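Local coordinates for Alr4995 protein (Nostoc sp., PDB 6LRF) that probably breaks arginine down to ornithine, ammonia and carbon dioxide and turns ornithine into proline, as a bifunctional arginine dihydrolase and ornithine cyclodeaminase, at residues 69-74 with 83-88; 100-103 with 107-110; 120-125 with 138-143. One frame throughout, in Å; residues are numbered along the deposited sequence.

Contact 1 of 3, residues 69-74 with 83-88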
ATOM      1  N   THR B  69      48.508  20.727   9.530  1.00 26.52           N
ATOM      2  CA  THR B  69      49.104  21.841   8.794  1.00 25.43           C
ATOM      3  C   THR B  69      48.575  21.977   7.369  1.00 23.79           C
ATOM      4  O   THR B  69      48.708  23.044   6.785  1.00 25.62           O
ATOM      5  CB  THR B  69      50.634  21.703   8.726  1.00 26.42           C
ATOM      6  OG1 THR B  69      50.963  20.412   8.201  1.00 27.49           O
ATOM      7  CG2 THR B  69      51.254  21.872  10.113  1.00 25.78           C
ATOM      8  N   ALA B  70      47.990  20.909   6.807  1.00 26.45           N
ATOM      9  CA  ALA B  70      47.312  20.999   5.508  1.00 23.30           C
ATOM     10  C   ALA B  70      46.380  22.208   5.483  1.00 23.07           C
ATOM     11  O   ALA B  70      46.239  22.893   4.457  1.00 25.64           O
ATOM     12  CB  ALA B  70      46.527  19.711   5.195  1.00 26.19           C
ATOM     13  N   ASN B  71      45.778  22.498   6.632  1.00 23.05           N
ATOM     14  CA  ASN B  71      44.820  23.594   6.732  1.00 22.13           C
ATOM     15  C   ASN B  71      45.436  24.930   7.107  1.00 21.52           C
ATOM     16  O   ASN B  71      44.719  25.881   7.312  1.00 24.54           O
ATOM     17  CB  ASN B  71      43.728  23.253   7.751  1.00 27.09           C
ATOM     18  CG  ASN B  71      43.109  21.888   7.501  1.00 27.61           C
ATOM     19  OD1 ASN B  71      43.159  21.007   8.359  1.00 27.63           O
ATOM     20  ND2 ASN B  71      42.546  21.701   6.310  1.00 23.62           N
ATOM     21  N   ALA B  72      46.752  25.010   7.214  1.00 20.68           N
ATOM     22  CA  ALA B  72      47.376  26.289   7.557  1.00 24.00           C
ATOM     23  C   ALA B  72      47.041  27.354   6.515  1.00 18.09           C
ATOM     24  O   ALA B  72      46.783  28.510   6.838  1.00 19.32           O
ATOM     25  CB  ALA B  72      48.905  26.127   7.686  1.00 21.40           C
ATOM     26  N   GLY B  73      47.051  26.941   5.254  1.00 18.15           N
ATOM     27  CA  GLY B  73      46.761  27.833   4.158  1.00 17.77           C
ATOM     28  C   GLY B  73      47.141  27.138   2.865  1.00 20.01           C
ATOM     29  O   GLY B  73      47.451  25.952   2.853  1.00 19.73           O
ATOM     30  N   LEU B  74      47.139  27.889   1.777  1.00 16.51           N
ATOM     31  CA  LEU B  74      47.370  27.331   0.458  1.00 22.18           C
ATOM     32  C   LEU B  74      48.572  28.010  -0.163  1.00 24.05           C
ATOM     33  O   LEU B  74      48.600  29.233  -0.274  1.00 25.61           O
ATOM     34  CB  LEU B  74      46.130  27.530  -0.421  1.00 18.91           C
ATOM     35  CG  LEU B  74      46.361  27.260  -1.907  1.00 25.13           C
ATOM     36  CD1 LEU B  74      46.663  25.799  -2.126  1.00 26.87           C
ATOM     37  CD2 LEU B  74      45.146  27.683  -2.685  1.00 30.72           C
ATOM     38  N   SER B  83      44.529  30.316   5.656  1.00 24.05           N
ATOM     39  CA  SER B  83      43.216  29.806   6.016  1.00 20.90           C
ATOM     40  C   SER B  83      42.472  30.743   6.953  1.00 25.80           C
ATOM     41  O   SER B  83      43.063  31.347   7.860  1.00 25.32           O
ATOM     42  CB  SER B  83      43.326  28.429   6.658  1.00 21.47           C
ATOM     43  OG  SER B  83      43.654  27.458   5.674  1.00 22.69           O
ATOM     44  N   ARG B  84      41.174  30.877   6.698  1.00 20.91           N
ATOM     45  CA  ARG B  84      40.247  31.432   7.666  1.00 24.31           C
ATOM     46  C   ARG B  84      39.283  30.303   8.078  1.00 26.72           C
ATOM     47  O   ARG B  84      38.449  29.868   7.275  1.00 22.17           O
ATOM     48  CB  ARG B  84      39.498  32.633   7.083  1.00 20.86           C
ATOM     49  CG  ARG B  84      38.453  33.262   8.026  1.00 28.05           C
ATOM     50  CD  ARG B  84      39.014  33.538   9.419  1.00 36.78           C
ATOM     51  NE  ARG B  84      38.039  34.187  10.301  1.00 48.97           N
ATOM     52  CZ  ARG B  84      38.261  34.490  11.581  1.00 45.38           C
ATOM     53  NH1 ARG B  84      37.314  35.081  12.302  1.00 41.63           N
ATOM     54  NH2 ARG B  84      39.431  34.200  12.146  1.00 45.19           N
ATOM     55  N   PHE B  85      39.419  29.800   9.304  1.00 22.79           N
ATOM     56  CA  PHE B  85      38.652  28.612   9.703  1.00 28.99           C
ATOM     57  C   PHE B  85      37.196  28.978   9.989  1.00 29.68           C
ATOM     58  O   PHE B  85      36.903  30.069  10.471  1.00 24.47           O
ATOM     59  CB  PHE B  85      39.273  27.918  10.932  1.00 28.40           C
ATOM     60  CG  PHE B  85      40.597  27.250  10.651  1.00 29.35           C
ATOM     61  CD1 PHE B  85      40.647  25.956  10.149  1.00 27.32           C
ATOM     62  CD2 PHE B  85      41.796  27.922  10.880  1.00 27.53           C
ATOM     63  CE1 PHE B  85      41.867  25.326   9.892  1.00 30.31           C
ATOM     64  CE2 PHE B  85      43.026  27.309  10.621  1.00 27.29           C
ATOM     65  CZ  PHE B  85      43.064  26.006  10.125  1.00 28.72           C
ATOM     66  N   LEU B  86      36.293  28.057   9.661  1.00 32.47           N
ATOM     67  CA  LEU B  86      34.872  28.213   9.948  1.00 30.67           C
ATOM     68  C   LEU B  86      34.617  28.184  11.454  1.00 29.38           C
ATOM     69  O   LEU B  86      33.990  29.078  11.998  1.00 35.96           O
ATOM     70  CB  LEU B  86      34.070  27.106   9.256  1.00 33.11           C
ATOM     71  CG  LEU B  86      32.583  26.981   9.597  1.00 32.53           C
ATOM     72  CD1 LEU B  86      31.832  28.201   9.114  1.00 22.14           C
ATOM     73  CD2 LEU B  86      32.023  25.717   8.963  1.00 31.08           C
ATOM     74  N   HIS B  87      35.133  27.149  12.109  1.00 30.32           N
ATOM     75  CA  HIS B  87      34.891  26.909  13.524  1.00 34.49           C
ATOM     76  C   HIS B  87      35.868  27.626  14.424  1.00 37.49           C
ATOM     77  O   HIS B  87      37.083  27.559  14.214  1.00 33.83           O
ATOM     78  CB  HIS B  87      34.948  25.412  13.818  1.00 38.85           C
ATOM     79  CG  HIS B  87      33.829  24.636  13.200  1.00 38.37           C
ATOM     80  ND1 HIS B  87      34.014  23.775  12.139  1.00 42.12           N
ATOM     81  CD2 HIS B  87      32.509  24.604  13.485  1.00 37.40           C
ATOM     82  CE1 HIS B  87      32.857  23.233  11.806  1.00 36.61           C
ATOM     83  NE2 HIS B  87      31.928  23.717  12.611  1.00 42.74           N
ATOM     84  N   LYS B  88      35.333  28.283  15.449  1.00 36.84           N
ATOM     85  CA  LYS B  88      36.139  29.024  16.411  1.00 34.43           C
ATOM     86  C   LYS B  88      37.212  28.153  17.086  1.00 35.98           C
ATOM     87  O   LYS B  88      38.233  28.666  17.541  1.00 39.07           O
ATOM     88  CB  LYS B  88      35.227  29.660  17.468  1.00 41.75           C
ATOM     89  CG  LYS B  88      34.240  28.669  18.102  1.00 50.35           C
ATOM     90  CD  LYS B  88      33.204  29.359  19.007  1.00 53.57           C
ATOM     91  CE  LYS B  88      31.915  28.531  19.109  1.00 59.44           C
ATOM     92  NZ  LYS B  88      30.750  29.313  19.622  1.00 62.24           N
TER
HETATM   93  O   HOH W   1      45.700  29.854   8.947  1.00 29.08           O

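Contact 2 of 3, residues 100-103 with 107-110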
ATOM      1  N   TRP B 100      54.439  31.481  11.011  1.00 23.23           N
ATOM      2  CA  TRP B 100      55.360  30.618  10.295  1.00 24.66           C
ATOM      3  C   TRP B 100      55.534  31.091   8.848  1.00 25.91           C
ATOM      4  O   TRP B 100      56.654  31.180   8.355  1.00 26.75           O
ATOM      5  CB  TRP B 100      54.910  29.153  10.324  1.00 24.43           C
ATOM      6  CG  TRP B 100      55.986  28.270   9.750  1.00 27.49           C
ATOM      7  CD1 TRP B 100      56.995  27.635  10.440  1.00 27.81           C
ATOM      8  CD2 TRP B 100      56.193  27.962   8.365  1.00 26.11           C
ATOM      9  NE1 TRP B 100      57.796  26.942   9.566  1.00 26.48           N
ATOM     10  CE2 TRP B 100      57.333  27.129   8.288  1.00 25.83           C
ATOM     11  CE3 TRP B 100      55.530  28.310   7.185  1.00 25.08           C
ATOM     12  CZ2 TRP B 100      57.819  26.637   7.076  1.00 29.16           C
ATOM     13  CZ3 TRP B 100      56.014  27.822   5.982  1.00 29.63           C
ATOM     14  CH2 TRP B 100      57.148  26.992   5.938  1.00 27.09           C
ATOM     15  N   PHE B 101      54.436  31.405   8.173  1.00 26.75           N
ATOM     16  CA  PHE B 101      54.514  31.757   6.759  1.00 24.32           C
ATOM     17  C   PHE B 101      55.354  33.017   6.557  1.00 29.32           C
ATOM     18  O   PHE B 101      56.253  33.043   5.703  1.00 25.46           O
ATOM     19  CB  PHE B 101      53.116  31.955   6.158  1.00 19.40           C
ATOM     20  CG  PHE B 101      52.389  30.666   5.855  1.00 19.98           C
ATOM     21  CD1 PHE B 101      52.999  29.671   5.098  1.00 22.57           C
ATOM     22  CD2 PHE B 101      51.092  30.458   6.316  1.00 23.05           C
ATOM     23  CE1 PHE B 101      52.344  28.491   4.810  1.00 23.32           C
ATOM     24  CE2 PHE B 101      50.423  29.265   6.031  1.00 22.01           C
ATOM     25  CZ  PHE B 101      51.047  28.288   5.280  1.00 20.93           C
ATOM     26  N   GLU B 102      55.061  34.053   7.340  1.00 24.55           N
ATOM     27  CA  GLU B 102      55.754  35.325   7.198  1.00 27.64           C
ATOM     28  C   GLU B 102      57.237  35.202   7.563  1.00 29.84           C
ATOM     29  O   GLU B 102      58.085  35.764   6.881  1.00 31.73           O
ATOM     30  CB  GLU B 102      55.050  36.399   8.023  1.00 30.76           C
ATOM     31  CG  GLU B 102      53.788  36.868   7.311  1.00 34.77           C
ATOM     32  CD  GLU B 102      53.053  38.003   8.002  1.00 39.67           C
ATOM     33  OE1 GLU B 102      53.168  38.149   9.240  1.00 44.49           O
ATOM     34  OE2 GLU B 102      52.343  38.750   7.285  1.00 44.11           O
ATOM     35  N   GLY B 103      57.548  34.416   8.585  1.00 28.44           N
ATOM     36  CA  GLY B 103      58.929  34.169   8.966  1.00 26.17           C
ATOM     37  C   GLY B 103      59.671  33.283   7.982  1.00 31.20           C
ATOM     38  O   GLY B 103      60.877  33.088   8.094  1.00 27.90           O
ATOM     39  N   THR B 107      54.552  35.809   0.877  1.00 27.60           N
ATOM     40  CA  THR B 107      53.607  36.913   0.805  1.00 26.08           C
ATOM     41  C   THR B 107      52.231  36.348   1.186  1.00 26.56           C
ATOM     42  O   THR B 107      51.684  35.502   0.477  1.00 23.81           O
ATOM     43  CB  THR B 107      53.604  37.540  -0.603  1.00 27.97           C
ATOM     44  OG1 THR B 107      54.941  37.924  -0.941  1.00 31.15           O
ATOM     45  CG2 THR B 107      52.679  38.746  -0.694  1.00 23.14           C
ATOM     46  N   VAL B 108      51.700  36.808   2.318  1.00 24.14           N
ATOM     47  CA  VAL B 108      50.516  36.221   2.933  1.00 24.22           C
ATOM     48  C   VAL B 108      49.270  37.044   2.628  1.00 29.98           C
ATOM     49  O   VAL B 108      49.195  38.235   2.939  1.00 23.87           O
ATOM     50  CB  VAL B 108      50.678  36.095   4.464  1.00 25.83           C
ATOM     51  CG1 VAL B 108      49.396  35.586   5.096  1.00 30.22           C
ATOM     52  CG2 VAL B 108      51.837  35.166   4.811  1.00 26.10           C
ATOM     53  N   TYR B 109      48.298  36.401   1.994  1.00 21.99           N
ATOM     54  CA  TYR B 109      47.019  37.039   1.720  1.00 22.57           C
ATOM     55  C   TYR B 109      45.974  36.507   2.677  1.00 24.49           C
ATOM     56  O   TYR B 109      45.982  35.321   3.018  1.00 23.94           O
ATOM     57  CB  TYR B 109      46.581  36.793   0.289  1.00 23.03           C
ATOM     58  CG  TYR B 109      47.489  37.411  -0.724  1.00 24.79           C
ATOM     59  CD1 TYR B 109      48.520  36.684  -1.295  1.00 27.28           C
ATOM     60  CD2 TYR B 109      47.325  38.724  -1.100  1.00 29.31           C
ATOM     61  CE1 TYR B 109      49.363  37.257  -2.233  1.00 31.13           C
ATOM     62  CE2 TYR B 109      48.154  39.303  -2.031  1.00 31.76           C
ATOM     63  CZ  TYR B 109      49.164  38.568  -2.601  1.00 32.67           C
ATOM     64  OH  TYR B 109      49.983  39.160  -3.532  1.00 39.82           O
ATOM     65  N   GLU B 110      45.078  37.384   3.105  1.00 24.88           N
ATOM     66  CA  GLU B 110      44.070  36.999   4.073  1.00 28.74           C
ATOM     67  C   GLU B 110      42.698  37.324   3.532  1.00 27.58           C
ATOM     68  O   GLU B 110      42.493  38.401   2.969  1.00 24.28           O
ATOM     69  CB  GLU B 110      44.297  37.713   5.394  1.00 30.70           C
ATOM     70  CG  GLU B 110      45.566  37.305   6.087  1.00 33.85           C
ATOM     71  CD  GLU B 110      45.761  38.084   7.360  1.00 42.02           C
ATOM     72  OE1 GLU B 110      45.584  39.321   7.322  1.00 51.65           O
ATOM     73  OE2 GLU B 110      46.062  37.465   8.397  1.00 44.33           O
TER

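Contact 3 of 3, residues 120-125 with 138-143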
ATOM      1  N   ALA B 120      45.183  24.113   1.935  1.00 23.24           N
ATOM      2  CA  ALA B 120      45.436  23.056   0.966  1.00 23.72           C
ATOM      3  C   ALA B 120      44.569  21.842   1.280  1.00 24.53           C
ATOM      4  O   ALA B 120      44.414  20.949   0.451  1.00 24.57           O
ATOM      5  CB  ALA B 120      46.927  22.680   0.944  1.00 22.57           C
ATOM      6  N   GLY B 121      44.005  21.810   2.483  1.00 23.86           N
ATOM      7  CA  GLY B 121      43.023  20.794   2.819  1.00 27.80           C
ATOM      8  C   GLY B 121      41.749  20.874   1.978  1.00 28.06           C
ATOM      9  O   GLY B 121      41.059  19.873   1.830  1.00 29.99           O
ATOM     10  N   ASP B 122      41.449  22.054   1.429  1.00 24.75           N
ATOM     11  CA  ASP B 122      40.265  22.266   0.584  1.00 24.27           C
ATOM     12  C   ASP B 122      40.616  22.737  -0.819  1.00 27.21           C
ATOM     13  O   ASP B 122      39.723  23.025  -1.620  1.00 30.69           O
ATOM     14  CB  ASP B 122      39.303  23.287   1.205  1.00 27.99           C
ATOM     15  CG  ASP B 122      37.992  22.651   1.707  1.00 31.55           C
ATOM     16  OD1 ASP B 122      37.769  21.446   1.452  1.00 32.67           O
ATOM     17  OD2 ASP B 122      37.175  23.364   2.336  1.00 28.94           O
ATOM     18  N   ALA B 123      41.904  22.844  -1.122  1.00 22.55           N
ATOM     19  CA  ALA B 123      42.315  23.274  -2.449  1.00 20.38           C
ATOM     20  C   ALA B 123      43.612  22.590  -2.838  1.00 32.19           C
ATOM     21  O   ALA B 123      44.657  22.815  -2.210  1.00 26.52           O
ATOM     22  CB  ALA B 123      42.464  24.767  -2.506  1.00 24.81           C
ATOM     23  N   LEU B 124      43.547  21.747  -3.866  1.00 24.98           N
ATOM     24  CA  LEU B 124      44.709  20.961  -4.266  1.00 25.69           C
ATOM     25  C   LEU B 124      45.181  21.289  -5.665  1.00 24.98           C
ATOM     26  O   LEU B 124      44.396  21.340  -6.614  1.00 23.01           O
ATOM     27  CB  LEU B 124      44.398  19.480  -4.164  1.00 27.27           C
ATOM     28  CG  LEU B 124      44.235  19.070  -2.708  1.00 28.58           C
ATOM     29  CD1 LEU B 124      43.753  17.654  -2.617  1.00 30.72           C
ATOM     30  CD2 LEU B 124      45.577  19.209  -2.019  1.00 31.47           C
ATOM     31  N   LEU B 125      46.482  21.500  -5.790  1.00 22.39           N
ATOM     32  CA  LEU B 125      47.081  21.826  -7.076  1.00 24.36           C
ATOM     33  C   LEU B 125      47.187  20.607  -7.984  1.00 23.90           C
ATOM     34  O   LEU B 125      47.500  19.507  -7.544  1.00 25.19           O
ATOM     35  CB  LEU B 125      48.471  22.431  -6.874  1.00 22.02           C
ATOM     36  CG  LEU B 125      48.482  23.846  -6.299  1.00 31.01           C
ATOM     37  CD1 LEU B 125      49.866  24.183  -5.722  1.00 30.84           C
ATOM     38  CD2 LEU B 125      48.077  24.863  -7.366  1.00 22.45           C
ATOM     39  N   PHE B 138      31.231  22.469   2.798  1.00 28.09           N
ATOM     40  CA  PHE B 138      31.206  22.316   4.253  1.00 30.92           C
ATOM     41  C   PHE B 138      32.080  23.326   4.983  1.00 30.40           C
ATOM     42  O   PHE B 138      31.659  23.942   5.959  1.00 32.93           O
ATOM     43  CB  PHE B 138      31.650  20.901   4.647  1.00 28.86           C
ATOM     44  CG  PHE B 138      30.697  19.830   4.210  1.00 33.28           C
ATOM     45  CD1 PHE B 138      29.488  19.651   4.871  1.00 30.53           C
ATOM     46  CD2 PHE B 138      30.999  19.001   3.135  1.00 31.67           C
ATOM     47  CE1 PHE B 138      28.604  18.665   4.471  1.00 33.10           C
ATOM     48  CE2 PHE B 138      30.108  18.023   2.732  1.00 32.31           C
ATOM     49  CZ  PHE B 138      28.912  17.857   3.410  1.00 30.26           C
ATOM     50  N   ARG B 139      33.310  23.485   4.519  1.00 28.73           N
ATOM     51  CA  ARG B 139      34.263  24.329   5.225  1.00 29.24           C
ATOM     52  C   ARG B 139      34.551  25.608   4.444  1.00 30.25           C
ATOM     53  O   ARG B 139      34.190  26.703   4.881  1.00 33.11           O
ATOM     54  CB  ARG B 139      35.549  23.547   5.504  1.00 31.35           C
ATOM     55  CG  ARG B 139      35.370  22.454   6.574  1.00 27.24           C
ATOM     56  CD  ARG B 139      34.918  23.036   7.928  1.00 30.01           C
ATOM     57  NE  ARG B 139      34.866  22.002   8.962  1.00 31.89           N
ATOM     58  CZ  ARG B 139      35.922  21.553   9.645  1.00 35.13           C
ATOM     59  NH1 ARG B 139      37.137  22.049   9.422  1.00 29.28           N
ATOM     60  NH2 ARG B 139      35.763  20.602  10.554  1.00 33.52           N
ATOM     61  N   SER B 140      35.175  25.475   3.280  1.00 24.07           N
ATOM     62  CA  SER B 140      35.445  26.639   2.453  1.00 23.56           C
ATOM     63  C   SER B 140      34.219  27.089   1.669  1.00 26.17           C
ATOM     64  O   SER B 140      33.513  26.277   1.096  1.00 25.09           O
ATOM     65  CB  SER B 140      36.591  26.345   1.487  1.00 22.01           C
ATOM     66  OG  SER B 140      37.711  25.853   2.204  1.00 25.51           O
ATOM     67  N   GLU B 141      34.012  28.397   1.629  1.00 22.92           N
ATOM     68  CA  GLU B 141      32.940  29.027   0.873  1.00 26.54           C
ATOM     69  C   GLU B 141      33.266  29.154  -0.600  1.00 26.52           C
ATOM     70  O   GLU B 141      34.414  29.413  -0.987  1.00 24.69           O
ATOM     71  CB  GLU B 141      32.652  30.419   1.431  1.00 26.49           C
ATOM     72  CG  GLU B 141      31.951  30.416   2.764  1.00 37.66           C
ATOM     73  CD  GLU B 141      30.440  30.241   2.642  1.00 44.18           C
ATOM     74  OE1 GLU B 141      29.888  30.461   1.537  1.00 37.28           O
ATOM     75  OE2 GLU B 141      29.810  29.892   3.664  1.00 53.53           O
ATOM     76  N   LEU B 142      32.236  28.991  -1.412  1.00 21.77           N
ATOM     77  CA  LEU B 142      32.333  29.126  -2.855  1.00 19.59           C
ATOM     78  C   LEU B 142      32.925  30.478  -3.238  1.00 22.10           C
ATOM     79  O   LEU B 142      33.747  30.584  -4.164  1.00 23.01           O
ATOM     80  CB  LEU B 142      30.943  28.941  -3.480  1.00 19.79           C
ATOM     81  CG  LEU B 142      30.855  29.126  -4.993  1.00 24.62           C
ATOM     82  CD1 LEU B 142      31.812  28.167  -5.698  1.00 21.78           C
ATOM     83  CD2 LEU B 142      29.396  28.902  -5.449  1.00 22.63           C
ATOM     84  N   ASP B 143      32.538  31.511  -2.497  1.00 16.78           N
ATOM     85  CA  ASP B 143      33.024  32.859  -2.771  1.00 21.59           C
ATOM     86  C   ASP B 143      34.534  33.089  -2.488  1.00 18.83           C
ATOM     87  O   ASP B 143      35.079  34.122  -2.868  1.00 23.51           O
ATOM     88  CB  ASP B 143      32.201  33.860  -1.971  1.00 22.68           C
ATOM     89  CG  ASP B 143      30.850  34.146  -2.607  1.00 35.02           C
ATOM     90  OD1 ASP B 143      30.637  33.727  -3.768  1.00 28.73           O
ATOM     91  OD2 ASP B 143      30.008  34.802  -1.948  1.00 38.68           O
TER
HETATM   92  O   HOH W   2      34.647  22.053   2.402  1.00 27.57           O

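Contact 1 of 3, residues 69-74 with 83-88
A72 O is gripped by two donors: S83 N gives it a hydrogen bond of 3.1 Å at an N-H...O angle of 165°, and water 1 donates to it as well. The two segments flank the open end of the β hairpin made by strands 73-76 and 79-82, in a region of the guanidine-modifying (GME) family. The same water also donates to S83 O, so water 1 joins the two segments a second time, from A72 O to S83 O. One residue earlier, S83 OG donates to N71 O over only 2.5 Å. That hydroxyl comes from above the carbonyl plane, 50° out of it. Its torsion explains the reach: with chi1 at -73°, OG is anti to the carbonyl carbon and lies beside the backbone N, and so both donors of S83 face segment 69-74. With the S83 hydroxyl gone, as in an alanine here, N71 O is likely to lose its short bond across the contact, while the backbone bond to A72 O could persist. F85 adds the apolar part. Its CE1 lies 3.5 Å from N71 CB, and S83 CB sits over one face of the ring, 4.1 Å above the plane and offset toward the rim. The amide of N71 turns elsewhere, OD1 accepting from R90 NH1 and ND2 bonding to E118 O. All five touching residues are buried. Besides the hydroxyl, N71 O has S83 CB at 3.0 Å. The F85 ring meets it obliquely, with F85 CZ 3.3 Å from N71 O.

Contact 2 of 3, residues 100-103 with 107-110
The ring of F101 turns away from V108 and offers it only CB: none of the ring atoms comes within 4.2 Å of segment 107-110, so neither face is taken from that side. The ring's own neighbours lie elsewhere. Its CD1 lies in the plane of the W100 indole, at the edge, 3.5 Å from W100 CE3, and F101 also packs against A72. What crosses to the strand is therefore aliphatic. V108 CG2 is the one atom of segment 107-110 that does the touching, 3.7 Å from F101 CB and 3.6 Å from E102 CG. Seen from that methyl, the two carbons stand about 88° apart, so CG2 enters the notch between two successive helix residues. The V108 rotamer puts it there: chi1 of 175° leaves CG1 anti to the backbone N and CG2 anti to the carbonyl carbon, while the CB itself points at the helix. E102 meets the methyl with the flank of its chain, extended beyond CG, and the two side chains cross at about a right angle. Its carboxylate takes no part in the packing, and its OE2 stays 6.5 Å from E110 OE2, a like charge; E110 has a salt bridge to K98 instead. Burial is graded, with F101 inside and E102 at the solvent side, and only 111 Å² is covered in all. V108 also touches V80 of the adjacent strand, 79-82, which runs parallel to 107-109 in a mixed three-stranded sheet. Helix 93-103 lies between these two strands in the chain, and V108 against F101 and E102 is the end-of-helix packing of a β-α-β crossover.

Contact 3 of 3, residues 120-125 with 138-143
Where the chain enters the β hairpin of strands 123-125 and 132-136, the carboxylate of D122 bridges to the loop that leaves the hairpin's second strand. D122 OD2 receives three donors. S140 OG is the nearest, at 2.5 Å, and uses the anti lone pair, the one away from OD1. S140 N follows at 3.1 Å, meeting the oxygen almost in line with its C-O bond, although the N-H...O angle of 144° shows that the bond is bent. Water 2 donates the third over 2.8 Å and in turn accepts from R139 N at 2.9 Å, so two successive backbone N-H groups of the loop are satisfied by the one carboxylate, the first through water. S140 can offer hydroxyl and N-H together because its chi1 of -53° sets OG beside the backbone N. The other oxygen, OD1, is bonded to L169 N, which leaves D122 little freedom to turn; its chi1 of -110° lies away from the staggered positions, consistent with a group held by its partners. S140 OG is further bonded to E118 N. R139 brings only its CB to OD2, at 3.6 Å, and then bends away at chi2, its guanidinium reaching E118 in a salt bridge and I21 O. Further along, D143 forms salt bridges with K334 of its own chain and R325 of the second subunit. D122 also pairs through its backbone with G135, and its carboxylate, taking hydroxyl and N-H of S140, closes the ends of an antiparallel β hairpin whose first strand, 123-125, is outermost in its mixed sheet within this chain.

Overall arrangement
The three contacts follow one another along the chain without overlap, all within the part of the chain related to dimethylarginine dimethylhydrolase. Contacts 1 and 2 have centres about 13 Å apart and share the three-stranded sheet of 73-76, 79-82 and 107-109; they meet where F101 CE2 lies 3.8 Å from A72 O. Contact 3 belongs to a different sheet, which starts with strand 123-125, yet its centre is only about 9 Å from that of contact 1. There G73 O and A120 N, 3.1 Å apart, probably form a hydrogen bond. Contacts 2 and 3, about 18 Å between centres, do not touch; contact 1, which touches both, joins them in the probable dihydrolase part of the enzyme.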